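Long-range contacts in conserved hypothetical protein (Streptococcus pneumoniae, PDB 2GK4), which probably acts in coenzyme A biosynthesis, in the manner of the CoaB-type phosphopantothenate-cysteine ligase domain, though its function has not been established: residues A[96-101]-A[137-142]; A[49-54]-A[66-71]; A[173-178]-A[203-208]; A[156-161]-A[184-189]; A[33-38]-A[217-222]. All blocks are in the same frame, centred on the assembly; numbering follows the deposited sequence.

Interaction 1 of 5, residues A[96-101]-A[137-142]; sequences DYTPVY and FLKKTP
A chi1 of -64° turns CG of Tyr-97 anti to its own carbonyl carbon and sets the ring beside the backbone of Lys-139 and Lys-140, leading away from the ribbon; Tyr-97 CD2 lies 3.6 Å from the carbonyl C of Lys-139, and Tyr-97 CE2 lies 3.8 Å from Lys-140 CG. Tyr-97 and Lys-140 thus run side by side in the same direction. With chi1 at 71°, CG of Lys-139 stands between the backbone N and the carbonyl carbon, and the extended chain passes the side chain of Val-100 at about a right angle. Lys-139 CG lies 3.7 Å from Val-100 CG2 and also touches Thr-98 CG2. Thr-98 and Lys-139 bond to each other through both backbone N-H groups.

This is a two-stranded antiparallel ribbon interrupted by a classic beta bulge, for Val-100 and Tyr-101 both face Phe-137. The carbonyl O of Phe-137 takes a firm bond in its plane from Val-100 N (2.8 Å) and a weak one from Tyr-101 N (3.4 Å). Within the same bulge, Phe-137 N donates to Tyr-101 O at 2.9 Å and a nearly straight 177°, and that same oxygen lies at the edge of the Phe-137 ring. Leu-138 packs its CB on Tyr-97 CB at 3.8 Å. The ribbon also takes part in the dimer interface: Phe-137 and Leu-138 pair with an antiparallel strand of the second subunit, and Tyr-97 OH hydrogen-bonds to Asp-131 O of that subunit.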
# COMPACT_ATOMS: atom_id res chain seq x y z
N ASP A 96 8.02 -1.91 11.60
CA ASP A 96 8.41 -2.59 12.84
C ASP A 96 7.89 -4.00 12.94
O ASP A 96 8.39 -4.77 13.76
CB ASP A 96 7.94 -1.82 14.05
CG ASP A 96 8.83 -0.65 14.38
OD1 ASP A 96 10.07 -0.73 14.14
OD2 ASP A 96 8.30 0.34 14.90
N TYR A 97 6.86 -4.31 12.15
CA TYR A 97 6.21 -5.62 12.16
C TYR A 97 5.93 -6.14 10.77
O TYR A 97 5.63 -5.37 9.84
CB TYR A 97 4.88 -5.54 12.95
CG TYR A 97 5.13 -5.21 14.41
CD1 TYR A 97 5.14 -3.89 14.85
CD2 TYR A 97 5.40 -6.22 15.33
CE1 TYR A 97 5.42 -3.57 16.20
CE2 TYR A 97 5.68 -5.92 16.67
CZ TYR A 97 5.69 -4.59 17.10
OH TYR A 97 5.94 -4.30 18.44
N THR A 98 5.94 -7.47 10.66
CA THR A 98 5.62 -8.13 9.42
C THR A 98 4.61 -9.27 9.63
O THR A 98 4.67 -9.98 10.64
CB THR A 98 6.93 -8.61 8.75
OG1 THR A 98 6.66 -8.99 7.40
CG2 THR A 98 7.63 -9.74 9.57
N PRO A 99 3.66 -9.44 8.68
CA PRO A 99 2.62 -10.46 8.78
C PRO A 99 3.18 -11.86 8.98
O PRO A 99 4.19 -12.23 8.37
CB PRO A 99 1.92 -10.38 7.42
CG PRO A 99 2.07 -8.96 7.03
CD PRO A 99 3.48 -8.63 7.45
N VAL A 100 2.51 -12.64 9.84
CA VAL A 100 2.85 -14.04 10.00
C VAL A 100 1.67 -14.93 9.61
O VAL A 100 1.80 -15.85 8.78
CB VAL A 100 3.31 -14.36 11.46
CG1 VAL A 100 3.51 -15.88 11.65
CG2 VAL A 100 4.60 -13.62 11.78
N TYR A 101 0.50 -14.62 10.16
CA TYR A 101 -0.66 -15.50 10.02
C TYR A 101 -1.93 -14.69 10.06
O TYR A 101 -2.12 -13.84 10.93
CB TYR A 101 -0.65 -16.50 11.17
CG TYR A 101 -1.70 -17.58 11.09
CD1 TYR A 101 -2.74 -17.63 12.01
CD2 TYR A 101 -1.64 -18.58 10.11
CE1 TYR A 101 -3.71 -18.65 11.96
CE2 TYR A 101 -2.60 -19.61 10.06
CZ TYR A 101 -3.64 -19.62 10.99
OH TYR A 101 -4.60 -20.63 10.97
N PHE A 137 -1.81 -11.68 12.77
CA PHE A 137 -0.72 -11.71 13.74
C PHE A 137 0.54 -11.27 13.02
O PHE A 137 0.82 -11.76 11.92
CB PHE A 137 -0.55 -13.12 14.32
CG PHE A 137 -1.76 -13.57 15.13
CD1 PHE A 137 -2.85 -14.17 14.48
CD2 PHE A 137 -1.82 -13.33 16.50
CE1 PHE A 137 -3.99 -14.56 15.21
CE2 PHE A 137 -2.96 -13.72 17.25
CZ PHE A 137 -4.04 -14.33 16.61
N LEU A 138 1.31 -10.39 13.65
CA LEU A 138 2.53 -9.86 13.06
C LEU A 138 3.65 -10.01 14.06
O LEU A 138 3.42 -9.85 15.28
CB LEU A 138 2.37 -8.40 12.69
CG LEU A 138 1.22 -8.00 11.74
CD1 LEU A 138 -0.06 -7.69 12.53
CD2 LEU A 138 1.66 -6.83 10.90
N LYS A 139 4.85 -10.33 13.58
CA LYS A 139 6.05 -10.38 14.47
C LYS A 139 6.99 -9.19 14.19
O LYS A 139 6.90 -8.58 13.13
CB LYS A 139 6.81 -11.68 14.26
CG LYS A 139 7.55 -11.77 12.91
CD LYS A 139 8.26 -13.12 12.71
CE LYS A 139 9.21 -13.06 11.52
NZ LYS A 139 9.81 -14.45 11.28
N LYS A 140 7.90 -8.90 15.12
CA LYS A 140 8.94 -7.91 14.84
C LYS A 140 9.78 -8.20 13.60
O LYS A 140 10.18 -9.36 13.32
CB LYS A 140 9.87 -7.74 16.04
CG LYS A 140 9.28 -6.91 17.15
CD LYS A 140 10.36 -6.55 18.16
CE LYS A 140 9.74 -6.00 19.44
NZ LYS A 140 10.66 -6.11 20.61
N THR A 141 10.08 -7.13 12.86
CA THR A 141 11.02 -7.22 11.75
C THR A 141 12.45 -7.29 12.30
O THR A 141 12.67 -6.94 13.48
CB THR A 141 10.89 -5.98 10.86
OG1 THR A 141 10.84 -4.83 11.70
CG2 THR A 141 9.61 -6.08 10.02
N PRO A 142 13.42 -7.71 11.47
CA PRO A 142 14.84 -7.80 11.91
C PRO A 142 15.42 -6.43 12.21
O PRO A 142 15.05 -5.43 11.56
CB PRO A 142 15.56 -8.33 10.67
CG PRO A 142 14.64 -7.97 9.48
CD PRO A 142 13.25 -8.15 10.07

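Interaction 2 of 5, residues A[49-54]-A[66-71]; sequences ITTKRA and REITNT
Thr-50 holds both direct hydrogen bonds of this contact: its N donates to Arg-66 O at 2.9 Å, and its O accepts from Ile-68 N at 2.8 Å. Each approach is close to linear at the carbonyl, as expected where parallel strands 45-50 and 63-67 run together. Past Thr-50 the chains part, and a water takes over the bridging, accepting from Lys-52 N (2.8 Å) and donating to Ile-68 O (2.6 Å). Here the chain from Thr-51 to Ala-54 folds into a type I turn. The side chain of Glu-67 reaches toward Lys-52, but the placing of its OE1 is doubtful, and the two charges are better regarded as neighbours than as a salt bridge.

Apolar packing centres on Ile-68. Its CD1 meets Ile-49 CG2 at 4.0 Å in the conformer of Ile-49 described here, one of two, and the side chains cross at about a right angle. CG1 of Ile-68 sits between the backbone N and the carbonyl carbon (chi1 61°), which brings it to 4.1 Å from Thr-51 CG2. Helix 71-81 covers Ile-68 through Leu-74 and Glu-77. The hydroxyls serve other parts of the fold, Thr-50 OG1 bonding to Ser-10 OG and Thr-51 OG1 to Gly-12 N.

Within this chain, strand 63-67 is an outermost strand of the main Rossmann-like sheet. Between the two segments direct pairing thus runs through Thr-50 alone, and solvent bridges the peptide groups where the chains part.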
# COMPACT_ATOMS: atom_id res chain seq x y z
N ILE A 49 18.18 4.33 -1.96
CA ILE A 49 17.33 3.17 -1.76
C ILE A 49 15.95 3.71 -1.43
O ILE A 49 15.77 4.50 -0.48
CB ILE A 49 17.85 2.30 -0.59
CG1 ILE A 49 19.31 1.91 -0.85
CG2 ILE A 49 16.93 1.08 -0.35
CD1 ILE A 49 19.56 1.22 -2.19
N THR A 50 14.97 3.32 -2.24
CA THR A 50 13.65 3.88 -2.10
C THR A 50 12.56 2.85 -2.47
O THR A 50 12.84 1.65 -2.62
CB THR A 50 13.60 5.24 -2.87
OG1 THR A 50 12.39 5.96 -2.58
CG2 THR A 50 13.77 4.99 -4.41
N THR A 51 11.32 3.30 -2.57
CA THR A 51 10.17 2.39 -2.61
C THR A 51 9.21 2.88 -3.69
O THR A 51 9.39 3.99 -4.25
CB THR A 51 9.50 2.24 -1.20
OG1 THR A 51 8.94 3.50 -0.76
CG2 THR A 51 10.51 1.78 -0.19
N LYS A 52 8.26 2.02 -4.04
CA LYS A 52 7.37 2.27 -5.16
C LYS A 52 6.58 3.58 -5.06
O LYS A 52 6.52 4.34 -6.02
CB LYS A 52 6.42 1.07 -5.36
CG LYS A 52 5.84 1.02 -6.76
CD LYS A 52 6.93 0.82 -7.83
CE LYS A 52 6.36 0.18 -9.09
NZ LYS A 52 7.38 -0.59 -9.88
N ARG A 53 6.00 3.84 -3.89
CA ARG A 53 5.17 5.02 -3.65
C ARG A 53 5.94 6.30 -3.31
O ARG A 53 5.34 7.38 -3.15
CB ARG A 53 4.15 4.70 -2.54
CG ARG A 53 3.36 3.40 -2.79
CD ARG A 53 2.87 2.78 -1.49
NE ARG A 53 1.70 3.45 -0.95
CZ ARG A 53 1.72 4.51 -0.14
NH1 ARG A 53 0.57 5.03 0.29
NH2 ARG A 53 2.87 5.05 0.24
N ALA A 54 7.26 6.21 -3.18
CA ALA A 54 8.05 7.37 -2.83
C ALA A 54 8.18 8.37 -3.98
O ALA A 54 8.26 7.97 -5.13
CB ALA A 54 9.44 6.97 -2.35
N ARG A 66 17.75 2.40 -6.35
CA ARG A 66 17.35 1.02 -6.21
C ARG A 66 16.00 1.01 -5.50
O ARG A 66 15.85 1.58 -4.42
CB ARG A 66 18.39 0.26 -5.40
CG ARG A 66 17.92 -1.14 -4.97
CD ARG A 66 18.08 -2.17 -6.09
NE ARG A 66 19.43 -2.13 -6.68
CZ ARG A 66 19.95 -3.09 -7.45
NH1 ARG A 66 19.27 -4.19 -7.74
NH2 ARG A 66 21.18 -2.94 -7.92
N GLU A 67 15.00 0.38 -6.12
CA GLU A 67 13.70 0.28 -5.51
C GLU A 67 13.62 -1.05 -4.75
O GLU A 67 14.08 -2.10 -5.24
CB GLU A 67 12.60 0.38 -6.58
CG GLU A 67 11.35 1.06 -6.13
CD GLU A 67 10.56 1.68 -7.30
OE1 GLU A 67 9.40 2.08 -7.07
OE2 GLU A 67 11.09 1.78 -8.43
N ILE A 68 13.08 -1.00 -3.54
CA ILE A 68 12.88 -2.20 -2.73
C ILE A 68 11.42 -2.24 -2.30
O ILE A 68 10.68 -1.27 -2.48
CB ILE A 68 13.78 -2.22 -1.48
CG1 ILE A 68 13.48 -1.02 -0.57
CG2 ILE A 68 15.27 -2.28 -1.90
CD1 ILE A 68 13.88 -1.23 0.85
N THR A 69 11.02 -3.37 -1.72
CA THR A 69 9.63 -3.56 -1.35
C THR A 69 9.49 -3.63 0.17
O THR A 69 8.85 -2.76 0.77
CB THR A 69 9.01 -4.80 -2.03
OG1 THR A 69 9.06 -4.62 -3.45
CG2 THR A 69 7.53 -4.96 -1.61
N ASN A 70 10.13 -4.62 0.79
CA ASN A 70 9.89 -4.92 2.23
C ASN A 70 11.15 -4.82 3.08
O ASN A 70 12.24 -4.47 2.58
CB ASN A 70 9.20 -6.29 2.41
CG ASN A 70 10.06 -7.46 1.93
OD1 ASN A 70 11.26 -7.34 1.71
ND2 ASN A 70 9.42 -8.61 1.78
N THR A 71 11.02 -5.10 4.38
CA THR A 71 12.18 -4.94 5.28
C THR A 71 13.29 -5.93 4.95
O THR A 71 14.48 -5.57 5.00
CB THR A 71 11.83 -5.02 6.77
OG1 THR A 71 11.20 -6.28 7.06
CG2 THR A 71 10.94 -3.85 7.17
O HOH W 1 8.20 -0.48 -2.86

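Interaction 3 of 5, residues A[173-178]-A[203-208]; sequences DIARKS and IFVEKN
Helix 168-182 passes strand 202-205 with the CA atoms of Ala-175 and Val-205 6.6 Å apart, and the CA atoms of Arg-176 and Lys-207 are also 6.6 Å apart. Ala-175 and Val-205 point at each other: CB of the alanine meets CG2 of the valine at 3.7 Å. The other valine branch, CG1, takes the aliphatic part of Arg-176, 3.5 Å from its CG, the two side chains crossing at about a right angle.

From there the arginine runs out extended from CG to NE, chi2 -173°, and delivers its guanidinium to the backbone of Glu-206 and Lys-207. Glu-206 O is gripped side-on by two nitrogens of Arg-176, NE at 3.0 Å and NH1 at 3.2 Å, and lies close to the guanidinium plane.

The setting is the alpha-beta-alpha sandwich: this helix lies on one face of the mixed sheet, while Phe-204, the neighbour of Val-205 in the strand, turns to helix 216-228 on the other. Ile-187 of the adjacent strand also packs on Ala-175, which ties the helix to two strands at once.

Lys-207 O rests over one face of the same guanidinium, 3.1 Å above the plane and offset toward its rim. It makes no hydrogen bond there, although its partial negative charge probably suits the cation. The carboxylate of Glu-206 is engaged separately, in a salt bridge from OE2 to Lys-226.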
# COMPACT_ATOMS: atom_id res chain seq x y z
N ASP A 173 15.24 13.34 24.22
CA ASP A 173 15.45 12.15 25.06
C ASP A 173 15.41 10.88 24.21
O ASP A 173 16.36 10.08 24.21
CB ASP A 173 14.40 12.15 26.20
CG ASP A 173 14.29 10.82 26.99
OD1 ASP A 173 14.93 9.80 26.68
OD2 ASP A 173 13.48 10.79 27.95
N ILE A 174 14.32 10.72 23.47
CA ILE A 174 14.15 9.55 22.58
C ILE A 174 15.21 9.48 21.46
O ILE A 174 15.76 8.39 21.17
CB ILE A 174 12.73 9.51 21.99
CG1 ILE A 174 11.68 9.46 23.12
CG2 ILE A 174 12.56 8.34 20.96
CD1 ILE A 174 11.75 8.22 24.04
N ALA A 175 15.49 10.61 20.82
CA ALA A 175 16.54 10.67 19.80
C ALA A 175 17.90 10.27 20.36
O ALA A 175 18.64 9.52 19.70
CB ALA A 175 16.60 12.07 19.16
N ARG A 176 18.25 10.74 21.56
CA ARG A 176 19.53 10.37 22.15
C ARG A 176 19.67 8.89 22.49
O ARG A 176 20.74 8.31 22.33
CB ARG A 176 19.85 11.23 23.36
CG ARG A 176 20.36 12.57 22.90
CD ARG A 176 20.86 13.44 23.98
NE ARG A 176 21.46 14.60 23.36
CZ ARG A 176 21.46 15.83 23.86
NH1 ARG A 176 22.06 16.79 23.16
NH2 ARG A 176 20.91 16.09 25.04
N LYS A 177 18.58 8.29 22.93
CA LYS A 177 18.54 6.85 23.18
C LYS A 177 18.84 6.10 21.87
O LYS A 177 19.61 5.14 21.87
CB LYS A 177 17.19 6.46 23.76
CG LYS A 177 16.99 6.88 25.25
CD LYS A 177 15.64 6.37 25.75
CE LYS A 177 15.30 6.90 27.15
NZ LYS A 177 16.47 6.96 28.05
N SER A 178 18.25 6.58 20.78
CA SER A 178 18.47 6.04 19.43
C SER A 178 19.90 6.25 18.94
O SER A 178 20.51 5.34 18.34
CB SER A 178 17.47 6.67 18.46
OG SER A 178 17.74 6.26 17.13
N ILE A 203 14.95 18.88 14.95
CA ILE A 203 16.06 19.08 15.87
C ILE A 203 17.14 18.10 15.49
O ILE A 203 16.91 16.89 15.50
CB ILE A 203 15.62 18.86 17.33
CG1 ILE A 203 14.30 19.63 17.63
CG2 ILE A 203 16.77 19.17 18.32
CD1 ILE A 203 13.62 19.21 18.90
N PHE A 204 18.32 18.64 15.18
CA PHE A 204 19.49 17.82 14.87
C PHE A 204 20.11 17.45 16.21
O PHE A 204 20.68 18.30 16.90
CB PHE A 204 20.48 18.63 13.99
CG PHE A 204 20.12 18.65 12.53
CD1 PHE A 204 18.82 18.98 12.10
CD2 PHE A 204 21.10 18.37 11.57
CE1 PHE A 204 18.50 19.01 10.73
CE2 PHE A 204 20.80 18.41 10.21
CZ PHE A 204 19.52 18.74 9.78
N VAL A 205 19.88 16.20 16.61
CA VAL A 205 20.31 15.68 17.88
C VAL A 205 21.66 14.95 17.75
O VAL A 205 21.81 13.88 17.06
CB VAL A 205 19.22 14.77 18.53
CG1 VAL A 205 19.66 14.29 19.91
CG2 VAL A 205 17.90 15.52 18.67
N GLU A 206 22.63 15.50 18.46
CA GLU A 206 23.89 14.81 18.66
C GLU A 206 24.08 14.48 20.14
O GLU A 206 23.29 14.85 20.99
CB GLU A 206 25.03 15.67 18.12
CG GLU A 206 24.95 15.90 16.61
CD GLU A 206 25.90 16.98 16.14
OE1 GLU A 206 25.93 18.07 16.73
OE2 GLU A 206 26.61 16.77 15.15
N LYS A 207 25.17 13.79 20.44
CA LYS A 207 25.43 13.30 21.78
C LYS A 207 25.37 14.43 22.81
O LYS A 207 24.69 14.32 23.81
CB LYS A 207 26.80 12.65 21.78
CG LYS A 207 27.14 11.94 23.07
CD LYS A 207 28.00 10.71 22.75
CE LYS A 207 29.45 11.07 22.48
NZ LYS A 207 30.37 10.03 23.07
N ASN A 208 26.05 15.53 22.51
CA ASN A 208 26.19 16.65 23.45
C ASN A 208 25.78 18.01 22.90
O ASN A 208 26.07 19.05 23.53
CB ASN A 208 27.65 16.78 23.90
CG ASN A 208 28.13 15.60 24.75
OD1 ASN A 208 27.38 15.04 25.55
ND2 ASN A 208 29.38 15.22 24.55

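Interaction 4 of 5, residues A[156-161]-A[184-189]; sequences HLIGFK and ADLIIA
Phe-160 and Ile-188 lie side by side and point the same way, the isoleucine against the flat of the ring: Ile-188 CB is 4.1 Å from the centroid of the Phe-160 ring and 28° off its normal, a CH-pi contact, and Ile-188 CG2 comes to 3.6 Å from CE2 of the phenylalanine. On the same face of the sheet Ile-158 CG2 meets Leu-186 CD2 at 3.9 Å, and Leu-223 of helix 216-228 covers Ile-158, Leu-186 and Ile-188 together.

The opposite face of the sheet works differently. Ile-187 has CG1 anti to its carbonyl carbon (chi1 -65°), and a second bend at chi2, -62°, brings CD1 to 3.7 Å from Gly-159 CA, into the place where other residues would project a side chain. Ile-187 CG2 meets Lys-161 CB at 3.8 Å, and Ala-175 and Leu-179 of helix 168-182 close over the isoleucine.

Between the faces the strands pair in parallel, Gly-159 N bonding to Leu-186 O and Ile-188 N to Gly-159 O (2.8 Å). At the start of the pairing Asp-185 N donates to Leu-157 O at 2.8 Å.

Strands 156-163 and 186-191 are joined through helix 168-182 as a beta-alpha-beta unit. The sheet they share keeps backbone polarity in its middle and hydrocarbon on both faces, and the bonds between neighbouring strands probably offset much of the cost of burying these peptide groups.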
# COMPACT_ATOMS: atom_id res chain seq x y z
N HIS A 156 29.54 7.44 8.43
CA HIS A 156 28.82 8.44 9.21
C HIS A 156 27.33 8.14 9.11
O HIS A 156 26.76 8.20 8.02
CB HIS A 156 29.15 9.83 8.66
CG HIS A 156 30.60 10.19 8.80
ND1 HIS A 156 31.21 10.30 10.03
CD2 HIS A 156 31.56 10.40 7.87
CE1 HIS A 156 32.49 10.59 9.85
NE2 HIS A 156 32.72 10.66 8.55
N LEU A 157 26.72 7.75 10.24
CA LEU A 157 25.33 7.31 10.25
C LEU A 157 24.40 8.42 10.72
O LEU A 157 24.49 8.89 11.86
CB LEU A 157 25.15 6.10 11.15
CG LEU A 157 23.75 5.59 11.46
CD1 LEU A 157 22.97 5.32 10.15
CD2 LEU A 157 23.90 4.30 12.31
N ILE A 158 23.46 8.77 9.86
CA ILE A 158 22.49 9.78 10.18
C ILE A 158 21.12 9.15 10.10
O ILE A 158 20.73 8.56 9.08
CB ILE A 158 22.57 11.01 9.22
CG1 ILE A 158 23.94 11.68 9.38
CG2 ILE A 158 21.41 11.96 9.53
CD1 ILE A 158 24.46 12.40 8.15
N GLY A 159 20.40 9.22 11.21
CA GLY A 159 19.03 8.68 11.23
C GLY A 159 18.01 9.76 11.54
O GLY A 159 18.36 10.94 11.75
N PHE A 160 16.74 9.34 11.56
CA PHE A 160 15.59 10.19 11.86
C PHE A 160 14.77 9.56 12.95
O PHE A 160 14.82 8.35 13.17
CB PHE A 160 14.72 10.37 10.60
CG PHE A 160 15.30 11.30 9.59
CD1 PHE A 160 16.31 10.89 8.74
CD2 PHE A 160 14.84 12.62 9.51
CE1 PHE A 160 16.88 11.78 7.82
CE2 PHE A 160 15.38 13.50 8.58
CZ PHE A 160 16.42 13.08 7.75
N LYS A 161 14.01 10.38 13.67
CA LYS A 161 13.09 9.89 14.65
C LYS A 161 11.85 10.75 14.57
O LYS A 161 11.94 11.97 14.69
CB LYS A 161 13.71 9.97 16.04
CG LYS A 161 12.79 9.54 17.18
CD LYS A 161 12.43 8.06 17.07
CE LYS A 161 13.64 7.19 17.31
NZ LYS A 161 13.29 5.76 17.06
N ALA A 184 24.72 5.95 16.04
CA ALA A 184 24.50 6.96 15.04
C ALA A 184 25.25 8.18 15.48
O ALA A 184 25.49 8.39 16.69
CB ALA A 184 22.99 7.26 14.85
N ASP A 185 25.56 8.99 14.49
CA ASP A 185 26.33 10.16 14.63
C ASP A 185 25.39 11.36 14.91
O ASP A 185 25.67 12.26 15.71
CB ASP A 185 27.14 10.28 13.36
CG ASP A 185 28.25 9.20 13.25
OD1 ASP A 185 28.03 7.98 12.85
OD2 ASP A 185 29.37 9.60 13.61
N LEU A 186 24.21 11.29 14.30
CA LEU A 186 23.25 12.36 14.26
C LEU A 186 21.89 11.73 14.11
O LEU A 186 21.73 10.82 13.28
CB LEU A 186 23.52 13.28 13.07
CG LEU A 186 22.46 14.32 12.70
CD1 LEU A 186 22.31 15.34 13.87
CD2 LEU A 186 22.87 15.05 11.39
N ILE A 187 20.93 12.18 14.91
CA ILE A 187 19.52 11.82 14.70
C ILE A 187 18.72 13.10 14.50
O ILE A 187 18.73 14.01 15.35
CB ILE A 187 18.91 11.02 15.91
CG1 ILE A 187 19.56 9.64 16.10
CG2 ILE A 187 17.43 10.83 15.73
CD1 ILE A 187 19.40 8.67 14.93
N ILE A 188 18.00 13.18 13.39
CA ILE A 188 17.14 14.31 13.09
C ILE A 188 15.73 13.96 13.60
O ILE A 188 15.02 13.10 13.03
CB ILE A 188 17.19 14.66 11.60
CG1 ILE A 188 18.63 15.05 11.21
CG2 ILE A 188 16.17 15.79 11.24
CD1 ILE A 188 18.84 15.16 9.73
N ALA A 189 15.36 14.60 14.70
CA ALA A 189 14.11 14.28 15.39
C ALA A 189 13.03 15.28 14.98
O ALA A 189 13.32 16.46 14.79
CB ALA A 189 14.32 14.30 16.90

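Interaction 5 of 5, residues A[33-38]-A[217-222]; sequences KIITET and EEIAEL
The carboxylate of Glu-217 is the flat side-chain group that reaches across, and it comes to an aliphatic branch: OE2 lies 4.0 Å from CD1 of Ile-34. Neither segment has an aromatic ring. The other flat groups that matter belong to helix 33-38 itself. The carboxylate of Glu-37 is met on the syn side of OE2 by Lys-33 NZ, 25° out of its plane, in a salt bridge of 2.6 Å. The Ile-34 carbonyl is approached from opposite faces of its plane, by Thr-38 N on one and by Thr-38 OG1, at 2.8 Å from Ile-34 O, on the other.

That hydroxyl is steered by chi1, -59°, which sets OG1 anti to the carbonyl carbon of Thr-38 and beside its N. Its bond to Ile-34 O satisfies the polar atom within its own helix, while it also lies against the methyl of Ala-220, with Thr-38 OG1 to Ala-220 CB 3.3 Å. Ala-220 is the centre of the contact. Its CB fits among three residues of the facing helix, meeting Ile-34 CG2 at 3.9 Å and Ile-35 CG1 at 4.2 Å besides the threonine. The small side chain allows the backbones a near approach, CA of Ile-35 to CA of Ala-220 being 4.9 Å.

The axes of the segments 33-38 and 217-222 cross at 43° with 8.9 Å between them at their closest. This is how two neighbouring helices pack on one face of an alpha-beta-alpha sandwich, here joining an early helix of the Rossmann-like fold to the helix near the C terminus.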
# COMPACT_ATOMS: atom_id res chain seq x y z
N LYS A 33 13.74 12.99 -0.86
CA LYS A 33 13.90 13.55 -2.20
C LYS A 33 14.67 14.86 -2.16
O LYS A 33 15.60 15.05 -2.93
CB LYS A 33 12.53 13.73 -2.87
CG LYS A 33 12.59 14.47 -4.23
CD LYS A 33 11.19 14.56 -4.81
CE LYS A 33 11.21 15.16 -6.18
NZ LYS A 33 11.36 16.65 -6.08
N ILE A 34 14.30 15.76 -1.24
CA ILE A 34 14.94 17.09 -1.18
C ILE A 34 16.39 16.96 -0.73
O ILE A 34 17.29 17.62 -1.28
CB ILE A 34 14.18 18.06 -0.24
CG1 ILE A 34 12.76 18.34 -0.79
CG2 ILE A 34 14.93 19.41 -0.11
CD1 ILE A 34 11.88 19.14 0.19
N ILE A 35 16.65 16.07 0.22
CA ILE A 35 18.02 15.84 0.67
C ILE A 35 18.87 15.35 -0.49
O ILE A 35 19.98 15.85 -0.73
CB ILE A 35 18.04 14.87 1.86
CG1 ILE A 35 17.44 15.61 3.08
CG2 ILE A 35 19.48 14.37 2.14
CD1 ILE A 35 17.06 14.63 4.25
N THR A 36 18.33 14.39 -1.24
CA THR A 36 19.05 13.81 -2.37
C THR A 36 19.33 14.87 -3.42
O THR A 36 20.48 14.97 -3.89
CB THR A 36 18.28 12.60 -2.96
OG1 THR A 36 18.13 11.59 -1.94
CG2 THR A 36 19.04 11.99 -4.17
N GLU A 37 18.31 15.64 -3.81
CA GLU A 37 18.51 16.77 -4.76
C GLU A 37 19.60 17.73 -4.30
O GLU A 37 20.44 18.16 -5.08
CB GLU A 37 17.22 17.56 -4.92
CG GLU A 37 16.14 16.76 -5.62
CD GLU A 37 14.78 17.43 -5.56
OE1 GLU A 37 14.54 18.37 -4.73
OE2 GLU A 37 13.92 16.99 -6.33
N THR A 38 19.57 18.05 -3.01
CA THR A 38 20.55 18.97 -2.43
C THR A 38 21.95 18.43 -2.58
O THR A 38 22.87 19.16 -3.00
CB THR A 38 20.21 19.31 -0.97
OG1 THR A 38 18.91 19.92 -0.94
CG2 THR A 38 21.22 20.30 -0.38
N GLU A 217 13.85 22.60 3.49
CA GLU A 217 15.02 23.14 2.80
C GLU A 217 16.15 23.36 3.80
O GLU A 217 17.32 23.04 3.52
CB GLU A 217 14.65 24.42 2.05
CG GLU A 217 13.65 24.20 0.89
CD GLU A 217 12.22 23.84 1.34
OE1 GLU A 217 11.74 24.32 2.40
OE2 GLU A 217 11.56 23.08 0.61
N GLU A 218 15.81 23.87 4.98
CA GLU A 218 16.81 24.10 6.03
C GLU A 218 17.39 22.79 6.52
O GLU A 218 18.60 22.73 6.82
CB GLU A 218 16.22 24.85 7.22
CG GLU A 218 16.36 26.37 7.15
CD GLU A 218 15.57 27.11 8.25
OE1 GLU A 218 15.47 26.61 9.40
OE2 GLU A 218 15.05 28.21 7.95
N ILE A 219 16.55 21.75 6.60
CA ILE A 219 17.04 20.39 6.95
C ILE A 219 18.11 19.96 5.96
O ILE A 219 19.24 19.59 6.35
CB ILE A 219 15.89 19.33 7.04
CG1 ILE A 219 14.93 19.69 8.18
CG2 ILE A 219 16.45 17.90 7.24
CD1 ILE A 219 13.56 18.90 8.15
N ALA A 220 17.76 20.03 4.67
CA ALA A 220 18.71 19.66 3.61
C ALA A 220 20.01 20.46 3.62
O ALA A 220 21.10 19.87 3.49
CB ALA A 220 18.03 19.67 2.20
N GLU A 221 19.88 21.77 3.81
CA GLU A 221 21.02 22.68 3.78
C GLU A 221 22.00 22.41 4.92
O GLU A 221 23.21 22.36 4.72
CB GLU A 221 20.51 24.14 3.76
CG GLU A 221 19.71 24.47 2.47
CD GLU A 221 18.88 25.76 2.52
OE1 GLU A 221 18.67 26.33 3.61
OE2 GLU A 221 18.44 26.22 1.43
N LEU A 222 21.46 22.19 6.12
CA LEU A 222 22.24 21.86 7.30
C LEU A 222 22.91 20.49 7.16
O LEU A 222 24.10 20.32 7.48
CB LEU A 222 21.39 21.95 8.58
CG LEU A 222 22.17 21.74 9.89
CD1 LEU A 222 23.37 22.67 9.99
CD2 LEU A 222 21.26 21.90 11.10

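In the fold
Four of the five contacts belong to the alpha-beta-alpha body. Interaction 2 lies at one edge of the mixed sheet; interaction 4, its centre about 20 Å away, joins two inner strands. Interactions 3 and 4 have centres about 8 Å apart, since strands 186-191 and 202-205 are adjacent. Along the chain interaction 2 closes before interaction 1 opens, interactions 3 and 4 follow and cross one another, and interaction 5 spans most of the chain and encloses all four. It touches interaction 4 through Ile-35 and Phe-160, and interaction 3 through Phe-204. Interaction 1 stands apart on the two-stranded ribbon at the dimer interface; Thr-141 packing on Thr-71 connects ribbon to body.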